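Long-range contact in putative iron-uptake ABC transport system,periplasmic iron-binding protein (Campylobacter jejuni, PDB 3E13), which binds ferric iron in the periplasm and probably delivers it to an ABC transporter for uptake into the cell: residues F130-Y143 with V186-Y200. Numbering follows the deposited sequence.
Sequences FKGEIVMRSATAPY and VFAGEAKFAVMNTYY. With FE (Fe (III) ion), chain B.
Tyr-143, Tyr-199 and Tyr-200 converge on one iron(III) ion through their phenolic oxygens, Tyr-143 OH standing 2.0 Å from the metal. Tyr-143 and Tyr-199 approach from opposite directions; with chi1 at 58°, Tyr-199 CG lies between its backbone N and carbonyl carbon, which directs the ring so that the iron sits at its edge, in plane. Tyr-200 brings its OH to the edge of the Tyr-143 ring, in that ring's plane, and takes Tyr-199 CE1 over the centre of its own. The three oxygens lie close because they bind the same metal, not through hydrogen bonds to one another; His-11 and Tyr-12 complete the site. In the second shell, Asn-197 sets ND2 alone over the centre of the Tyr-143 ring, 3.3 Å from CE2, its amide plane turned 56° from the ring. The same nitrogen donates a nearly straight bond (162°) to Tyr-199 OH, which lies in the amide plane; this N-H, together with the metal, would probably help to stabilise a phenolate. A water links Tyr-200 OH to Arg-137 NH1, itself paired with Asp-179.

The tyrosines are carried by the starts of helices 142-155 and 198-205, the latter directly following strand 193-197, which pairs in parallel with the short strand 134-135 in the mixed sheet of this periplasmic solute-binding fold. Val-135 N donates to Phe-193 O (2.9 Å) and its O accepts from Val-195 N (3.1 Å). Past this last direct bond, toward the iron, another water bridges Arg-137 N and Val-195 O. At the far end Glu-133 O takes two donors, Phe-193 N almost head-on and Lys-192 N from a tilted position.

On one face of the sheet, Ile-134 CD1 meets Phe-193 CB; on the other, Val-135 CG1 packs against Ala-191 CB at 3.5 Å.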
# COMPACT_ATOMS: atom_id res chain seq x y z
N PHE A 130 23.01 -10.57 6.41
CA PHE A 130 21.67 -10.72 6.96
C PHE A 130 20.99 -12.02 6.53
O PHE A 130 19.78 -12.18 6.72
CB PHE A 130 20.81 -9.50 6.58
CG PHE A 130 21.36 -8.21 7.10
CD1 PHE A 130 21.38 -7.97 8.46
CD2 PHE A 130 21.95 -7.29 6.26
CE1 PHE A 130 21.91 -6.77 8.98
CE2 PHE A 130 22.46 -6.10 6.78
CZ PHE A 130 22.42 -5.85 8.13
N LYS A 131 21.76 -12.98 6.01
CA LYS A 131 21.17 -14.27 5.64
C LYS A 131 20.48 -14.91 6.83
O LYS A 131 21.07 -15.02 7.93
CB LYS A 131 22.23 -15.23 5.06
CG LYS A 131 21.62 -16.49 4.48
CD LYS A 131 22.61 -17.31 3.66
CE LYS A 131 22.01 -18.66 3.23
NZ LYS A 131 22.80 -19.40 2.15
N GLY A 132 19.22 -15.30 6.62
CA GLY A 132 18.39 -15.94 7.62
C GLY A 132 17.74 -15.00 8.61
O GLY A 132 17.10 -15.44 9.57
N GLU A 133 17.90 -13.71 8.37
CA GLU A 133 17.50 -12.70 9.36
C GLU A 133 16.36 -11.80 8.89
O GLU A 133 15.87 -10.98 9.68
CB GLU A 133 18.70 -11.82 9.74
CG GLU A 133 19.80 -12.57 10.51
CD GLU A 133 20.98 -11.67 10.89
OE1 GLU A 133 21.90 -12.09 11.64
OE2 GLU A 133 20.97 -10.51 10.45
N ILE A 134 15.91 -11.99 7.66
CA ILE A 134 14.89 -11.12 7.04
C ILE A 134 13.61 -11.89 6.83
O ILE A 134 13.65 -13.07 6.46
CB ILE A 134 15.39 -10.63 5.67
CG1 ILE A 134 16.80 -10.05 5.76
CG2 ILE A 134 14.40 -9.64 5.04
CD1 ILE A 134 16.89 -8.93 6.61
N VAL A 135 12.44 -11.25 6.98
CA VAL A 135 11.18 -11.81 6.50
C VAL A 135 10.45 -10.78 5.61
O VAL A 135 10.47 -9.57 5.88
CB VAL A 135 10.24 -12.30 7.65
CG1 VAL A 135 10.81 -13.58 8.28
CG2 VAL A 135 10.09 -11.26 8.75
N MET A 136 9.78 -11.29 4.59
CA MET A 136 9.00 -10.50 3.68
C MET A 136 7.93 -11.41 3.14
O MET A 136 8.16 -12.60 2.95
CB MET A 136 9.85 -9.97 2.53
CG MET A 136 9.10 -8.97 1.64
SD MET A 136 10.19 -8.21 0.39
CE MET A 136 9.95 -9.31 -0.96
N ARG A 137 6.77 -10.83 2.90
CA ARG A 137 5.67 -11.55 2.27
C ARG A 137 5.95 -11.89 0.80
O ARG A 137 6.96 -11.47 0.20
CB ARG A 137 4.41 -10.75 2.37
CG ARG A 137 4.32 -9.56 1.46
CD ARG A 137 3.19 -8.67 1.76
NE ARG A 137 1.89 -9.33 1.62
CZ ARG A 137 0.74 -8.87 2.10
NH1 ARG A 137 0.68 -7.74 2.82
NH2 ARG A 137 -0.37 -9.54 1.90
N SER A 138 5.01 -12.63 0.22
CA SER A 138 5.17 -13.09 -1.15
C SER A 138 5.53 -11.99 -2.11
O SER A 138 5.06 -10.87 -2.01
CB SER A 138 3.87 -13.72 -1.63
OG SER A 138 4.07 -14.31 -2.91
N ALA A 139 6.36 -12.35 -3.08
CA ALA A 139 6.64 -11.51 -4.24
C ALA A 139 5.43 -11.18 -5.08
O ALA A 139 5.44 -10.20 -5.84
CB ALA A 139 7.69 -12.21 -5.12
N THR A 140 4.39 -12.01 -5.00
CA THR A 140 3.18 -11.73 -5.76
C THR A 140 2.28 -10.66 -5.09
O THR A 140 1.29 -10.21 -5.68
CB THR A 140 2.37 -13.02 -5.95
OG1 THR A 140 1.85 -13.46 -4.70
CG2 THR A 140 3.24 -14.12 -6.46
N ALA A 141 2.63 -10.24 -3.88
CA ALA A 141 1.85 -9.20 -3.21
C ALA A 141 2.11 -7.84 -3.83
O ALA A 141 3.28 -7.55 -4.13
CB ALA A 141 2.22 -9.12 -1.75
N PRO A 142 1.07 -7.04 -4.01
CA PRO A 142 1.25 -5.68 -4.56
C PRO A 142 2.36 -4.89 -3.87
O PRO A 142 3.14 -4.26 -4.58
CB PRO A 142 -0.12 -5.03 -4.38
CG PRO A 142 -1.10 -6.22 -4.48
CD PRO A 142 -0.37 -7.37 -3.85
N TYR A 143 2.43 -4.92 -2.55
CA TYR A 143 3.49 -4.14 -1.86
C TYR A 143 4.88 -4.58 -2.28
O TYR A 143 5.75 -3.76 -2.49
CB TYR A 143 3.41 -4.18 -0.35
CG TYR A 143 2.01 -3.92 0.19
CD1 TYR A 143 1.11 -3.03 -0.43
CD2 TYR A 143 1.59 -4.52 1.35
CE1 TYR A 143 -0.14 -2.86 0.07
CE2 TYR A 143 0.34 -4.31 1.88
CZ TYR A 143 -0.51 -3.44 1.26
OH TYR A 143 -1.81 -3.29 1.68
N VAL A 186 9.00 -11.11 13.89
CA VAL A 186 9.96 -10.25 14.59
C VAL A 186 9.75 -10.16 16.10
O VAL A 186 10.69 -10.27 16.88
CB VAL A 186 9.97 -8.83 13.92
CG1 VAL A 186 10.80 -7.79 14.74
CG2 VAL A 186 10.51 -8.96 12.56
N PHE A 187 8.48 -10.02 16.49
CA PHE A 187 8.09 -10.08 17.89
C PHE A 187 8.60 -11.39 18.54
O PHE A 187 9.13 -11.35 19.64
CB PHE A 187 6.58 -10.01 17.99
CG PHE A 187 6.06 -10.36 19.34
CD1 PHE A 187 6.23 -9.47 20.38
CD2 PHE A 187 5.39 -11.55 19.56
CE1 PHE A 187 5.74 -9.79 21.66
CE2 PHE A 187 4.91 -11.86 20.80
CZ PHE A 187 5.11 -10.99 21.86
N ALA A 188 8.46 -12.52 17.85
CA ALA A 188 8.69 -13.86 18.37
C ALA A 188 10.17 -14.25 18.31
O ALA A 188 10.56 -15.29 18.84
CB ALA A 188 7.87 -14.85 17.56
N GLY A 189 10.99 -13.42 17.67
CA GLY A 189 12.42 -13.65 17.52
C GLY A 189 12.77 -14.67 16.43
O GLY A 189 13.86 -15.27 16.47
N GLU A 190 11.86 -14.89 15.48
CA GLU A 190 12.10 -15.80 14.38
C GLU A 190 12.90 -15.13 13.25
O GLU A 190 13.45 -15.79 12.36
CB GLU A 190 10.78 -16.41 13.81
CG GLU A 190 11.05 -17.30 12.59
CD GLU A 190 9.95 -18.30 12.21
OE1 GLU A 190 8.82 -17.84 11.95
OE2 GLU A 190 10.27 -19.55 12.09
N ALA A 191 12.99 -13.81 13.28
CA ALA A 191 13.73 -13.04 12.30
C ALA A 191 14.04 -11.71 12.93
O ALA A 191 13.34 -11.27 13.87
CB ALA A 191 12.86 -12.83 11.05
N LYS A 192 15.10 -11.06 12.48
CA LYS A 192 15.44 -9.76 13.02
C LYS A 192 14.77 -8.56 12.34
O LYS A 192 14.55 -7.55 13.00
CB LYS A 192 16.93 -9.54 12.96
CG LYS A 192 17.74 -10.55 13.84
CD LYS A 192 19.22 -10.23 13.73
CE LYS A 192 20.12 -11.40 14.11
NZ LYS A 192 20.36 -11.44 15.55
N PHE A 193 14.44 -8.69 11.07
CA PHE A 193 13.95 -7.55 10.29
C PHE A 193 12.78 -8.01 9.44
O PHE A 193 12.87 -9.05 8.79
CB PHE A 193 15.03 -7.00 9.37
CG PHE A 193 16.27 -6.48 10.10
CD1 PHE A 193 16.23 -5.29 10.76
CD2 PHE A 193 17.45 -7.19 10.09
CE1 PHE A 193 17.36 -4.81 11.41
CE2 PHE A 193 18.58 -6.73 10.72
CZ PHE A 193 18.53 -5.54 11.41
N ALA A 194 11.71 -7.23 9.44
CA ALA A 194 10.57 -7.44 8.59
C ALA A 194 10.36 -6.28 7.65
O ALA A 194 10.36 -5.13 8.10
CB ALA A 194 9.36 -7.60 9.44
N VAL A 195 10.09 -6.57 6.40
CA VAL A 195 9.62 -5.56 5.44
C VAL A 195 8.12 -5.41 5.62
O VAL A 195 7.37 -6.39 5.49
CB VAL A 195 10.00 -5.95 4.01
CG1 VAL A 195 9.50 -4.91 3.05
CG2 VAL A 195 11.54 -6.18 3.87
N MET A 196 7.67 -4.20 5.98
CA MET A 196 6.26 -3.97 6.24
C MET A 196 5.84 -2.49 6.14
O MET A 196 6.66 -1.60 6.28
CB MET A 196 5.86 -4.52 7.62
CG MET A 196 6.53 -3.83 8.82
SD MET A 196 6.08 -4.47 10.45
CE MET A 196 4.37 -4.20 10.41
N ASN A 197 4.54 -2.25 5.97
CA ASN A 197 4.00 -0.90 5.86
C ASN A 197 3.77 -0.32 7.26
O ASN A 197 3.47 -1.01 8.25
CB ASN A 197 2.69 -0.86 5.09
CG ASN A 197 2.84 -1.11 3.60
OD1 ASN A 197 3.94 -0.93 3.01
ND2 ASN A 197 1.73 -1.49 2.96
N THR A 198 3.95 0.99 7.35
CA THR A 198 3.88 1.68 8.60
C THR A 198 2.55 1.54 9.33
O THR A 198 2.51 1.38 10.57
CB THR A 198 4.13 3.18 8.39
OG1 THR A 198 3.41 3.66 7.22
CG2 THR A 198 5.59 3.53 8.15
N TYR A 199 1.45 1.65 8.58
CA TYR A 199 0.12 1.65 9.21
C TYR A 199 -0.16 0.38 9.98
O TYR A 199 -0.88 0.38 10.94
CB TYR A 199 -1.00 1.99 8.21
CG TYR A 199 -1.05 1.06 7.06
CD1 TYR A 199 -1.80 -0.10 7.13
CD2 TYR A 199 -0.31 1.31 5.91
CE1 TYR A 199 -1.79 -0.99 6.12
CE2 TYR A 199 -0.30 0.41 4.87
CZ TYR A 199 -1.05 -0.72 4.97
OH TYR A 199 -1.04 -1.67 3.94
N TYR A 200 0.43 -0.74 9.55
CA TYR A 200 0.21 -1.98 10.31
C TYR A 200 0.74 -1.88 11.73
O TYR A 200 0.17 -2.50 12.64
CB TYR A 200 0.85 -3.22 9.64
CG TYR A 200 0.13 -3.59 8.35
CD1 TYR A 200 -1.18 -4.01 8.37
CD2 TYR A 200 0.79 -3.53 7.10
CE1 TYR A 200 -1.85 -4.34 7.18
CE2 TYR A 200 0.13 -3.81 5.95
CZ TYR A 200 -1.17 -4.22 5.97
OH TYR A 200 -1.85 -4.53 4.85
FE FE B . -2.43 -3.16 3.57
O HOH W 1 6.19 -8.27 4.06
O HOH W 2 -1.70 -6.94 4.27